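Local coordinates for protein uncharacterized N-acetyltransferase D2E76_00625 (Mycobacteroides abscessus, PDB 6YCA) that binds acetyl coenzyme A and, as a GCN5-related N-acetyltransferase of the Eis group, probably transfers its acetyl group to amines, though it cannot modify aminoglycosides, at residues E74-G78 with G103-H108; A133-A137 with A411-F415; Y148-S154 with R305-R311. One frame throughout, in Å; residues are numbered along the deposited sequence.

Contact 1: residues E74-G78 with G103-H108; sequences ELIGG and GVLPTH. With ACO (acetyl coenzyme *a), chain G.
G78 and G103 form an antiparallel hydrogen-bonded pair by two reciprocal bonds, G78 N to G103 O (3.0 Å) and G103 N to G78 O (3.1 Å). One residue further on, the pattern switches. G77 and V104 form a non-hydrogen-bonded antiparallel pair with CA atoms 4.1 Å apart, so V104 turns its N-H away from strand 75-78. That N-H is spent on acetyl coenzyme A instead: V104 N reaches O9P of the pantetheine arm at 3.1 Å, with a nearly straight 172° at the hydrogen. On the other edge of strand 75-78, toward strand 67-70, I76 and G77 both face A69 in a classic beta bulge. I76 O is left for L105 N, at 3.1 Å and equally straight, the last backbone bond across the contact before the chain turns. H108 N closes that turn on L105 O. Apolar branches cover this end. With CG1 of I76 held between its own backbone N and carbonyl carbon (chi1 48°), CG2 stands on the N side and lies over one face of the H108 imidazole, 3.6 Å above the plane and offset toward the rim, a CH-pi contact. I76 CG2 also meets L105 CD2 at 3.7 Å, so one methyl serves two neighbours about a right angle apart. Outside the two segments, I113 of helix 113-127 packs on I76, V104 and H108, and L177 of a neighbouring subunit covers L105. The cofactor also takes bonds from R110 N and G112 N in the loop just before that helix. A backbone N-H at a strand end gripping the pantetheine amide carbonyl, just ahead of the loop and helix that bind pyrophosphate, is the acetyl coenzyme A site of the GNAT fold.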
loop_
_atom_site.group_PDB
_atom_site.type_symbol
_atom_site.label_atom_id
_atom_site.label_comp_id
_atom_site.label_asym_id
_atom_site.label_seq_id
_atom_site.Cartn_x
_atom_site.Cartn_y
_atom_site.Cartn_z
ATOM N N GLU A 74 24.783 23.176 35.362
ATOM C CA GLU A 74 23.677 22.298 35.001
ATOM C C GLU A 74 24.086 21.457 33.803
ATOM O O GLU A 74 24.490 22.002 32.772
ATOM C CB GLU A 74 22.429 23.118 34.644
ATOM C CG GLU A 74 21.263 22.290 34.120
ATOM C CD GLU A 74 20.202 23.140 33.445
ATOM O OE1 GLU A 74 20.444 24.351 33.254
ATOM O OE2 GLU A 74 19.128 22.598 33.100
ATOM N N LEU A 75 23.973 20.137 33.935
ATOM C CA LEU A 75 24.381 19.244 32.860
ATOM C C LEU A 75 23.347 19.291 31.742
ATOM O O LEU A 75 22.180 18.943 31.949
ATOM C CB LEU A 75 24.515 17.823 33.398
ATOM C CG LEU A 75 24.942 16.762 32.386
ATOM C CD1 LEU A 75 26.305 17.111 31.833
ATOM C CD2 LEU A 75 24.972 15.398 33.036
ATOM N N ILE A 76 23.781 19.713 30.550
ATOM C CA ILE A 76 22.880 19.926 29.427
ATOM C C ILE A 76 23.307 19.208 28.155
ATOM O O ILE A 76 22.655 19.362 27.121
ATOM C CB ILE A 76 22.617 21.424 29.159
ATOM C CG1 ILE A 76 23.927 22.212 29.142
ATOM C CG2 ILE A 76 21.679 21.989 30.215
ATOM C CD1 ILE A 76 24.664 22.174 27.831
ATOM N N GLY A 77 24.386 18.432 28.195
ATOM C CA GLY A 77 24.844 17.681 27.038
ATOM C C GLY A 77 26.006 16.804 27.443
ATOM O O GLY A 77 26.543 16.925 28.548
ATOM N N GLY A 78 26.391 15.909 26.539
ATOM C CA GLY A 78 27.485 15.013 26.870
ATOM C C GLY A 78 27.913 14.159 25.700
ATOM O O GLY A 78 27.278 14.142 24.641
ATOM N N GLY A 103 24.872 13.921 22.723
ATOM C CA GLY A 103 23.594 14.604 22.645
ATOM C C GLY A 103 23.539 15.884 23.455
ATOM O O GLY A 103 24.190 15.994 24.498
ATOM N N VAL A 104 22.787 16.871 22.970
ATOM C CA VAL A 104 22.577 18.135 23.667
ATOM C C VAL A 104 21.081 18.430 23.687
ATOM O O VAL A 104 20.387 18.206 22.689
ATOM C CB VAL A 104 23.359 19.277 22.982
ATOM C CG1 VAL A 104 23.103 20.607 23.671
ATOM C CG2 VAL A 104 24.848 18.963 22.971
ATOM N N LEU A 105 20.581 18.930 24.820
ATOM C CA LEU A 105 19.167 19.274 24.897
ATOM C C LEU A 105 18.824 20.352 23.871
ATOM O O LEU A 105 19.646 21.225 23.575
ATOM C CB LEU A 105 18.766 19.767 26.289
ATOM C CG LEU A 105 18.676 18.857 27.521
ATOM C CD1 LEU A 105 18.965 17.399 27.192
ATOM C CD2 LEU A 105 19.542 19.364 28.654
ATOM N N PRO A 106 17.611 20.317 23.315
ATOM C CA PRO A 106 17.238 21.316 22.300
ATOM C C PRO A 106 17.261 22.744 22.810
ATOM O O PRO A 106 17.306 23.676 21.997
ATOM C CB PRO A 106 15.822 20.891 21.890
ATOM C CG PRO A 106 15.318 20.095 23.052
ATOM C CD PRO A 106 16.511 19.383 23.604
ATOM N N THR A 107 17.237 22.949 24.126
ATOM C CA THR A 107 17.317 24.289 24.692
ATOM C C THR A 107 18.735 24.843 24.707
ATOM O O THR A 107 18.927 25.982 25.149
ATOM C CB THR A 107 16.728 24.307 26.111
ATOM O OG1 THR A 107 17.325 23.272 26.903
ATOM C CG2 THR A 107 15.226 24.100 26.073
ATOM N N HIS A 108 19.730 24.078 24.239
ATOM C CA HIS A 108 21.112 24.547 24.273
ATOM C C HIS A 108 21.875 24.160 23.014
ATOM O O HIS A 108 23.104 24.031 23.043
ATOM C CB HIS A 108 21.835 24.054 25.527
ATOM C CG HIS A 108 21.249 24.586 26.795
ATOM N ND1 HIS A 108 20.170 23.997 27.419
ATOM C CD2 HIS A 108 21.567 25.673 27.537
ATOM C CE1 HIS A 108 19.858 24.690 28.500
ATOM N NE2 HIS A 108 20.691 25.711 28.595
HETATM N N1A ACO G . 22.080 18.916 11.569
HETATM C C2A ACO G . 22.792 19.787 10.841
HETATM N N3A ACO G . 23.841 20.515 11.241
HETATM C C4A ACO G . 24.262 20.385 12.524
HETATM C C5A ACO G . 23.595 19.504 13.381
HETATM C C6A ACO G . 22.438 18.732 12.859
HETATM N N6A ACO G . 21.769 17.869 13.662
HETATM N N7A ACO G . 24.193 19.553 14.583
HETATM C C8A ACO G . 25.210 20.438 14.478
HETATM N N9A ACO G . 25.239 20.956 13.238
HETATM C C1B ACO G . 26.237 21.946 12.750
HETATM C C2B ACO G . 25.949 23.330 13.332
HETATM O O2B ACO G . 25.140 24.094 12.437
HETATM C C3B ACO G . 27.368 23.896 13.331
HETATM O O3B ACO G . 27.663 24.352 12.018
HETATM P P3B ACO G . 28.416 25.756 11.797
HETATM O O7A ACO G . 27.597 26.856 12.428
HETATM O O8A ACO G . 29.790 25.681 12.424
HETATM O O9A ACO G . 28.538 25.990 10.309
HETATM C C4B ACO G . 28.249 22.684 13.617
HETATM O O4B ACO G . 27.522 21.533 13.205
HETATM C C5B ACO G . 28.633 22.562 15.088
HETATM O O5B ACO G . 27.431 22.644 15.843
HETATM P P1A ACO G . 27.401 22.614 17.442
HETATM O O1A ACO G . 26.868 23.937 17.940
HETATM O O2A ACO G . 28.799 22.357 17.940
HETATM O O3A ACO G . 26.443 21.419 17.918
HETATM P P2A ACO G . 25.189 21.351 18.922
HETATM O O4A ACO G . 25.574 21.979 20.243
HETATM O O5A ACO G . 24.011 22.078 18.312
HETATM O O6A ACO G . 24.813 19.797 19.107
HETATM C CBP ACO G . 23.932 17.715 18.237
HETATM C CCP ACO G . 24.702 18.986 17.936
HETATM C CDP ACO G . 24.550 17.005 19.432
HETATM C CEP ACO G . 23.979 16.813 17.014
HETATM C CAP ACO G . 22.503 18.153 18.551
HETATM O OAP ACO G . 21.975 18.786 17.376
HETATM C C9P ACO G . 21.601 17.020 18.966
HETATM O O9P ACO G . 21.488 16.730 20.147
HETATM N N8P ACO G . 20.944 16.394 17.991
HETATM C C7P ACO G . 20.006 15.306 18.212
HETATM C C6P ACO G . 20.629 14.096 18.900
HETATM C C5P ACO G . 21.695 13.459 18.042
HETATM O O5P ACO G . 21.566 13.398 16.828
HETATM N N4P ACO G . 22.762 13.005 18.690
HETATM C C3P ACO G . 23.831 12.336 17.985
HETATM C C2P ACO G . 23.789 10.835 18.238
HETATM S S1P ACO G . 25.115 10.068 17.375
HETATM C C ACO G . 25.793 9.204 18.635
HETATM O O ACO G . 25.098 8.920 19.596
HETATM C CH3 ACO G . 27.236 8.795 18.565
#

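Contact 2: residues A133-A137 with A411-F415; sequences ASLRA and AGTNF. With ACO (acetyl coenzyme *a), chain G.
The side chains of R136 and F415 cross at about a right angle, the guanidinium lying against the phenyl ring with F415 CE2 3.4 Å above one of its faces and offset toward the rim. The two planes are 52° apart, neither a parallel stack nor an edge-on approach. Packing is close on the strand side. There the ring turns its edge to S134, with F415 CE1 3.4 Å from S134 O and in the ring plane, and CZ beside OG; the hydroxyl itself is held by H96. F415 points its ring this way because CG sits between its backbone N and carbonyl carbon (chi1 53°). The guanidinium leans on backbone oxygens at two corners: R136 NH2 gives a bond to T413 O at 3.3 Å, in the guanidinium plane and with 156° at the hydrogen, while NH1 makes a weaker one to L135 O. R136 CG passes 3.6 Å from F415 OXT, and the bend at chi2 turns the chain toward T413. Strand 132-135 runs parallel to strand 93-104, and in GNAT folds these strands splay apart to admit the pantetheine arm. Here R136 O lies 3.7 Å from S1P of the cofactor and L135 CB 3.9 Å from its acetyl CH3. The chain terminus comes close to the acetyl group, consistent with its place in other Eis enzymes, with F415 OXT 6.3 Å from the thioester carbon C and F415 O bonded to T100 OG1. Away from the strand the contact thins. A411 only brushes NH2 with its methyl, and N414 is exposed, its side chain passing across the arginine near NE. W206 binds the carbonyl of N414, and F242 of a neighbouring subunit packs on R136.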
loop_
_atom_site.group_PDB
_atom_site.type_symbol
_atom_site.label_atom_id
_atom_site.label_comp_id
_atom_site.label_asym_id
_atom_site.label_seq_id
_atom_site.Cartn_x
_atom_site.Cartn_y
_atom_site.Cartn_z
ATOM N N ALA A 133 38.802 6.349 16.485
ATOM C CA ALA A 133 37.511 6.404 17.152
ATOM C C ALA A 133 36.430 6.225 16.098
ATOM O O ALA A 133 36.578 6.686 14.963
ATOM C CB ALA A 133 37.304 7.740 17.877
ATOM N N SER A 134 35.355 5.530 16.468
ATOM C CA SER A 134 34.251 5.285 15.553
ATOM C C SER A 134 32.936 5.404 16.309
ATOM O O SER A 134 32.888 5.264 17.533
ATOM C CB SER A 134 34.353 3.908 14.890
ATOM O OG SER A 134 33.867 2.890 15.745
ATOM N N LEU A 135 31.865 5.661 15.561
ATOM C CA LEU A 135 30.538 5.797 16.144
ATOM C C LEU A 135 29.500 5.373 15.117
ATOM O O LEU A 135 29.825 5.060 13.971
ATOM C CB LEU A 135 30.280 7.223 16.657
ATOM C CG LEU A 135 30.458 8.409 15.702
ATOM C CD1 LEU A 135 29.252 8.593 14.785
ATOM C CD2 LEU A 135 30.735 9.685 16.482
ATOM N N ARG A 136 28.244 5.346 15.548
ATOM C CA ARG A 136 27.109 5.133 14.657
ATOM C C ARG A 136 26.304 6.426 14.666
ATOM O O ARG A 136 25.710 6.786 15.687
ATOM C CB ARG A 136 26.267 3.950 15.133
ATOM C CG ARG A 136 27.063 2.666 15.305
ATOM C CD ARG A 136 27.602 2.155 13.979
ATOM N NE ARG A 136 28.472 0.992 14.140
ATOM C CZ ARG A 136 29.798 1.058 14.206
ATOM N NH1 ARG A 136 30.410 2.228 14.111
ATOM N NH2 ARG A 136 30.512 -0.045 14.354
ATOM N N ALA A 137 26.276 7.114 13.529
ATOM C CA ALA A 137 25.712 8.454 13.470
ATOM C C ALA A 137 24.193 8.409 13.362
ATOM O O ALA A 137 23.634 7.664 12.550
ATOM C CB ALA A 137 26.302 9.218 12.290
ATOM N N ALA A 411 31.450 -4.004 10.350
ATOM C CA ALA A 411 31.377 -4.169 11.800
ATOM C C ALA A 411 30.009 -4.759 12.128
ATOM O O ALA A 411 29.014 -4.036 12.184
ATOM C CB ALA A 411 31.571 -2.827 12.498
ATOM N N GLY A 412 29.950 -6.061 12.376
ATOM C CA GLY A 412 28.659 -6.678 12.633
ATOM C C GLY A 412 27.966 -6.258 13.918
ATOM O O GLY A 412 26.997 -6.898 14.342
ATOM N N THR A 413 28.440 -5.178 14.540
ATOM C CA THR A 413 27.982 -4.762 15.856
ATOM C C THR A 413 27.765 -3.256 15.883
ATOM O O THR A 413 28.520 -2.500 15.263
ATOM C CB THR A 413 28.992 -5.178 16.942
ATOM O OG1 THR A 413 29.233 -4.078 17.822
ATOM C CG2 THR A 413 30.309 -5.619 16.320
ATOM N N ASN A 414 26.728 -2.829 16.605
ATOM C CA ASN A 414 26.400 -1.420 16.771
ATOM C C ASN A 414 26.518 -1.024 18.237
ATOM O O ASN A 414 26.448 -1.862 19.142
ATOM C CB ASN A 414 24.980 -1.109 16.287
ATOM C CG ASN A 414 24.868 -1.073 14.776
ATOM O OD1 ASN A 414 25.850 -1.272 14.054
ATOM N ND2 ASN A 414 23.661 -0.815 14.287
ATOM N N PHE A 415 26.722 0.272 18.458
ATOM C CA PHE A 415 26.853 0.817 19.804
ATOM C C PHE A 415 26.498 2.304 19.835
ATOM O O PHE A 415 26.392 2.907 20.902
ATOM C CB PHE A 415 28.257 0.579 20.359
ATOM C CG PHE A 415 29.351 1.063 19.463
ATOM C CD1 PHE A 415 29.798 2.374 19.540
ATOM C CD2 PHE A 415 29.935 0.208 18.540
ATOM C CE1 PHE A 415 30.802 2.828 18.704
ATOM C CE2 PHE A 415 30.946 0.651 17.702
ATOM C CZ PHE A 415 31.382 1.963 17.787
ATOM O OXT PHE A 415 26.330 2.947 18.795
HETATM N N1A ACO G . 22.080 18.916 11.569
HETATM C C2A ACO G . 22.792 19.787 10.841
HETATM N N3A ACO G . 23.841 20.515 11.241
HETATM C C4A ACO G . 24.262 20.385 12.524
HETATM C C5A ACO G . 23.595 19.504 13.381
HETATM C C6A ACO G . 22.438 18.732 12.859
HETATM N N6A ACO G . 21.769 17.869 13.662
HETATM N N7A ACO G . 24.193 19.553 14.583
HETATM C C8A ACO G . 25.210 20.438 14.478
HETATM N N9A ACO G . 25.239 20.956 13.238
HETATM C C1B ACO G . 26.237 21.946 12.750
HETATM C C2B ACO G . 25.949 23.330 13.332
HETATM O O2B ACO G . 25.140 24.094 12.437
HETATM C C3B ACO G . 27.368 23.896 13.331
HETATM O O3B ACO G . 27.663 24.352 12.018
HETATM P P3B ACO G . 28.416 25.756 11.797
HETATM O O7A ACO G . 27.597 26.856 12.428
HETATM O O8A ACO G . 29.790 25.681 12.424
HETATM O O9A ACO G . 28.538 25.990 10.309
HETATM C C4B ACO G . 28.249 22.684 13.617
HETATM O O4B ACO G . 27.522 21.533 13.205
HETATM C C5B ACO G . 28.633 22.562 15.088
HETATM O O5B ACO G . 27.431 22.644 15.843
HETATM P P1A ACO G . 27.401 22.614 17.442
HETATM O O1A ACO G . 26.868 23.937 17.940
HETATM O O2A ACO G . 28.799 22.357 17.940
HETATM O O3A ACO G . 26.443 21.419 17.918
HETATM P P2A ACO G . 25.189 21.351 18.922
HETATM O O4A ACO G . 25.574 21.979 20.243
HETATM O O5A ACO G . 24.011 22.078 18.312
HETATM O O6A ACO G . 24.813 19.797 19.107
HETATM C CBP ACO G . 23.932 17.715 18.237
HETATM C CCP ACO G . 24.702 18.986 17.936
HETATM C CDP ACO G . 24.550 17.005 19.432
HETATM C CEP ACO G . 23.979 16.813 17.014
HETATM C CAP ACO G . 22.503 18.153 18.551
HETATM O OAP ACO G . 21.975 18.786 17.376
HETATM C C9P ACO G . 21.601 17.020 18.966
HETATM O O9P ACO G . 21.488 16.730 20.147
HETATM N N8P ACO G . 20.944 16.394 17.991
HETATM C C7P ACO G . 20.006 15.306 18.212
HETATM C C6P ACO G . 20.629 14.096 18.900
HETATM C C5P ACO G . 21.695 13.459 18.042
HETATM O O5P ACO G . 21.566 13.398 16.828
HETATM N N4P ACO G . 22.762 13.005 18.690
HETATM C C3P ACO G . 23.831 12.336 17.985
HETATM C C2P ACO G . 23.789 10.835 18.238
HETATM S S1P ACO G . 25.115 10.068 17.375
HETATM C C ACO G . 25.793 9.204 18.635
HETATM O O ACO G . 25.098 8.920 19.596
HETATM C CH3 ACO G . 27.236 8.795 18.565
#

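Contact 3: residues Y148-S154 with R305-R311; sequences YGIATSS and RDETWLR
I150 lies alongside W309, both side chains leaving the same face of the sheet, and its CG1 sits 3.4 Å above the six-membered ring of the indole, toward the rim. CD1 continues over CZ2. A second CH-pi contact is centred more squarely: R311 CB stands over the middle of the Y148 ring, 3.4 Å from its centroid and only 5° off the normal, while W309 O meets the ring edge at CD2. Midway along the strands T152 OG1 gives its hydrogen to the carboxylate of E307, at 2.8 Å from OE1 and on the lone pair away from the other oxygen. T152 O also takes two donors, E307 N at 2.9 Å and T308 N, the latter coming from above the carbonyl plane. This doubling reflects a classic beta bulge, A151 and T152 both facing T308, which shifts the pairing by one residue. On either side of it the strands are regular: G149 and L310 exchange two backbone bonds, and so do S154 and R305. Further out, W309 NE1 is tied to D306 OD2 at 2.7 Å, and D306 OD1 makes a salt bridge with R297 of another subunit, which links the indole, through D306, to the oligomer interface. R311 bends at chi2 (74°) and chi3, its guanidinium going on past the tyrosine to a salt bridge with D336 and a hydrogen bond to F146 O. E307 OE1 also accepts from A411 N. Strand 299-312 belongs to the second GNAT range, yet it slots antiparallel between strands 132-135 and 149-160 of the first, the seventh-strand position of a GNAT fold; this interlocking joins the tandem GNAT domains, consistent with the architecture of Eis enzymes.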
loop_
_atom_site.group_PDB
_atom_site.type_symbol
_atom_site.label_atom_id
_atom_site.label_comp_id
_atom_site.label_asym_id
_atom_site.label_seq_id
_atom_site.Cartn_x
_atom_site.Cartn_y
_atom_site.Cartn_z
ATOM N N TYR A 148 35.453 12.771 10.955
ATOM C CA TYR A 148 34.870 11.443 10.819
ATOM C C TYR A 148 34.493 11.167 9.368
ATOM O O TYR A 148 33.855 11.996 8.713
ATOM C CB TYR A 148 33.622 11.331 11.693
ATOM C CG TYR A 148 33.880 11.108 13.167
ATOM C CD1 TYR A 148 34.201 12.168 14.007
ATOM C CD2 TYR A 148 33.751 9.842 13.729
ATOM C CE1 TYR A 148 34.418 11.967 15.363
ATOM C CE2 TYR A 148 33.962 9.634 15.083
ATOM C CZ TYR A 148 34.294 10.700 15.894
ATOM O OH TYR A 148 34.505 10.498 17.238
ATOM N N GLY A 149 34.875 9.997 8.875
ATOM C CA GLY A 149 34.518 9.584 7.533
ATOM C C GLY A 149 33.816 8.243 7.561
ATOM O O GLY A 149 34.043 7.420 8.447
ATOM N N ILE A 150 32.923 8.046 6.594
ATOM C CA ILE A 150 32.200 6.780 6.493
ATOM C C ILE A 150 33.173 5.710 6.008
ATOM O O ILE A 150 33.586 5.721 4.846
ATOM C CB ILE A 150 30.989 6.891 5.568
ATOM C CG1 ILE A 150 30.027 7.966 6.076
ATOM C CG2 ILE A 150 30.286 5.555 5.489
ATOM C CD1 ILE A 150 28.819 8.169 5.186
ATOM N N ALA A 151 33.534 4.778 6.889
ATOM C CA ALA A 151 34.556 3.787 6.570
ATOM C C ALA A 151 34.002 2.415 6.214
ATOM O O ALA A 151 34.648 1.686 5.452
ATOM C CB ALA A 151 35.542 3.637 7.734
ATOM N N THR A 152 32.840 2.033 6.748
ATOM C CA THR A 152 32.204 0.774 6.383
ATOM C C THR A 152 30.720 1.007 6.165
ATOM O O THR A 152 30.128 1.921 6.742
ATOM C CB THR A 152 32.337 -0.310 7.469
ATOM O OG1 THR A 152 31.367 -0.078 8.501
ATOM C CG2 THR A 152 33.741 -0.328 8.067
ATOM N N SER A 153 30.119 0.143 5.351
ATOM C CA SER A 153 28.682 0.149 5.134
ATOM C C SER A 153 28.152 -1.264 5.331
ATOM O O SER A 153 28.896 -2.247 5.254
ATOM C CB SER A 153 28.312 0.647 3.729
ATOM O OG SER A 153 28.735 1.986 3.527
ATOM N N SER A 154 26.854 -1.350 5.599
ATOM C CA SER A 154 26.175 -2.614 5.832
ATOM C C SER A 154 24.995 -2.751 4.878
ATOM O O SER A 154 24.444 -1.759 4.389
ATOM C CB SER A 154 25.700 -2.714 7.286
ATOM O OG SER A 154 24.627 -1.824 7.534
ATOM N N ARG A 305 23.110 1.027 4.004
ATOM C CA ARG A 305 23.209 2.200 4.857
ATOM C C ARG A 305 24.647 2.348 5.332
ATOM O O ARG A 305 25.385 1.362 5.444
ATOM C CB ARG A 305 22.244 2.091 6.048
ATOM C CG ARG A 305 22.065 3.378 6.847
ATOM C CD ARG A 305 20.896 3.258 7.821
ATOM N NE ARG A 305 20.603 4.510 8.516
ATOM C CZ ARG A 305 19.765 5.440 8.060
ATOM N NH1 ARG A 305 19.143 5.265 6.902
ATOM N NH2 ARG A 305 19.548 6.550 8.760
ATOM N N ASP A 306 25.047 3.592 5.595
ATOM C CA ASP A 306 26.358 3.839 6.181
ATOM C C ASP A 306 26.435 3.207 7.565
ATOM O O ASP A 306 25.439 3.110 8.287
ATOM C CB ASP A 306 26.623 5.342 6.305
ATOM C CG ASP A 306 25.511 6.080 7.035
ATOM O OD1 ASP A 306 24.370 6.108 6.530
ATOM O OD2 ASP A 306 25.769 6.608 8.133
ATOM N N GLU A 307 27.630 2.742 7.922
ATOM C CA GLU A 307 27.807 2.062 9.200
ATOM C C GLU A 307 28.864 2.737 10.064
ATOM O O GLU A 307 28.532 3.485 10.990
ATOM C CB GLU A 307 28.144 0.585 9.001
ATOM C CG GLU A 307 28.076 -0.192 10.290
ATOM C CD GLU A 307 28.442 -1.645 10.124
ATOM O OE1 GLU A 307 29.473 -1.942 9.478
ATOM O OE2 GLU A 307 27.671 -2.490 10.628
ATOM N N THR A 308 30.135 2.472 9.779
ATOM C CA THR A 308 31.213 2.980 10.614
ATOM C C THR A 308 31.567 4.398 10.190
ATOM O O THR A 308 31.981 4.629 9.048
ATOM C CB THR A 308 32.451 2.092 10.492
ATOM O OG1 THR A 308 32.114 0.733 10.791
ATOM C CG2 THR A 308 33.525 2.565 11.455
ATOM N N TRP A 309 31.406 5.346 11.106
ATOM C CA TRP A 309 31.951 6.689 10.946
ATOM C C TRP A 309 33.286 6.689 11.685
ATOM O O TRP A 309 33.329 6.744 12.915
ATOM C CB TRP A 309 30.994 7.746 11.488
ATOM C CG TRP A 309 29.784 7.944 10.631
ATOM C CD1 TRP A 309 28.707 7.120 10.538
ATOM C CD2 TRP A 309 29.540 9.026 9.722
ATOM N NE1 TRP A 309 27.799 7.625 9.642
ATOM C CE2 TRP A 309 28.289 8.794 9.125
ATOM C CE3 TRP A 309 30.258 10.169 9.359
ATOM C CZ2 TRP A 309 27.735 9.661 8.189
ATOM C CZ3 TRP A 309 29.707 11.029 8.428
ATOM C CH2 TRP A 309 28.459 10.769 7.855
ATOM N N LEU A 310 34.373 6.591 10.925
ATOM C CA LEU A 310 35.709 6.411 11.473
ATOM C C LEU A 310 36.437 7.745 11.547
ATOM O O LEU A 310 36.375 8.552 10.615
ATOM C CB LEU A 310 36.509 5.434 10.610
ATOM C CG LEU A 310 37.934 5.131 11.064
ATOM C CD1 LEU A 310 37.929 4.558 12.464
ATOM C CD2 LEU A 310 38.595 4.170 10.101
ATOM N N ARG A 311 37.115 7.977 12.669
ATOM C CA ARG A 311 37.914 9.181 12.891
ATOM C C ARG A 311 39.323 8.755 13.280
ATOM O O ARG A 311 39.518 8.148 14.337
ATOM C CB ARG A 311 37.285 10.039 13.985
ATOM C CG ARG A 311 38.179 11.108 14.557
ATOM C CD ARG A 311 38.380 12.283 13.616
ATOM N NE ARG A 311 39.777 12.709 13.624
ATOM C CZ ARG A 311 40.191 13.959 13.447
ATOM N NH1 ARG A 311 39.317 14.935 13.259
ATOM N NH2 ARG A 311 41.486 14.232 13.470
#

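All three contacts are largely buried, but contact 1 is peripheral, about 26 Å from the centre of the chain, whereas the centres of contacts 2 and 3 lie about 4 and 7 Å from it. Contacts 1 and 2 both touch the cofactor, from neighbouring strands, at its pantetheine amide and its acetyl end. Contacts 2 and 3 meet directly, since strand 299-312 pairs with 132-135 (R311 N with A133 O, 2.7 Å) as well as with 149-160. Contact 1 relies on hairpin backbone bonds with a small apolar cap; contact 3 adds aromatic faces and a threonine-glutamate bond to strand pairing; contact 2, lacking strand pairing, depends on one arginine and a terminal phenyl ring.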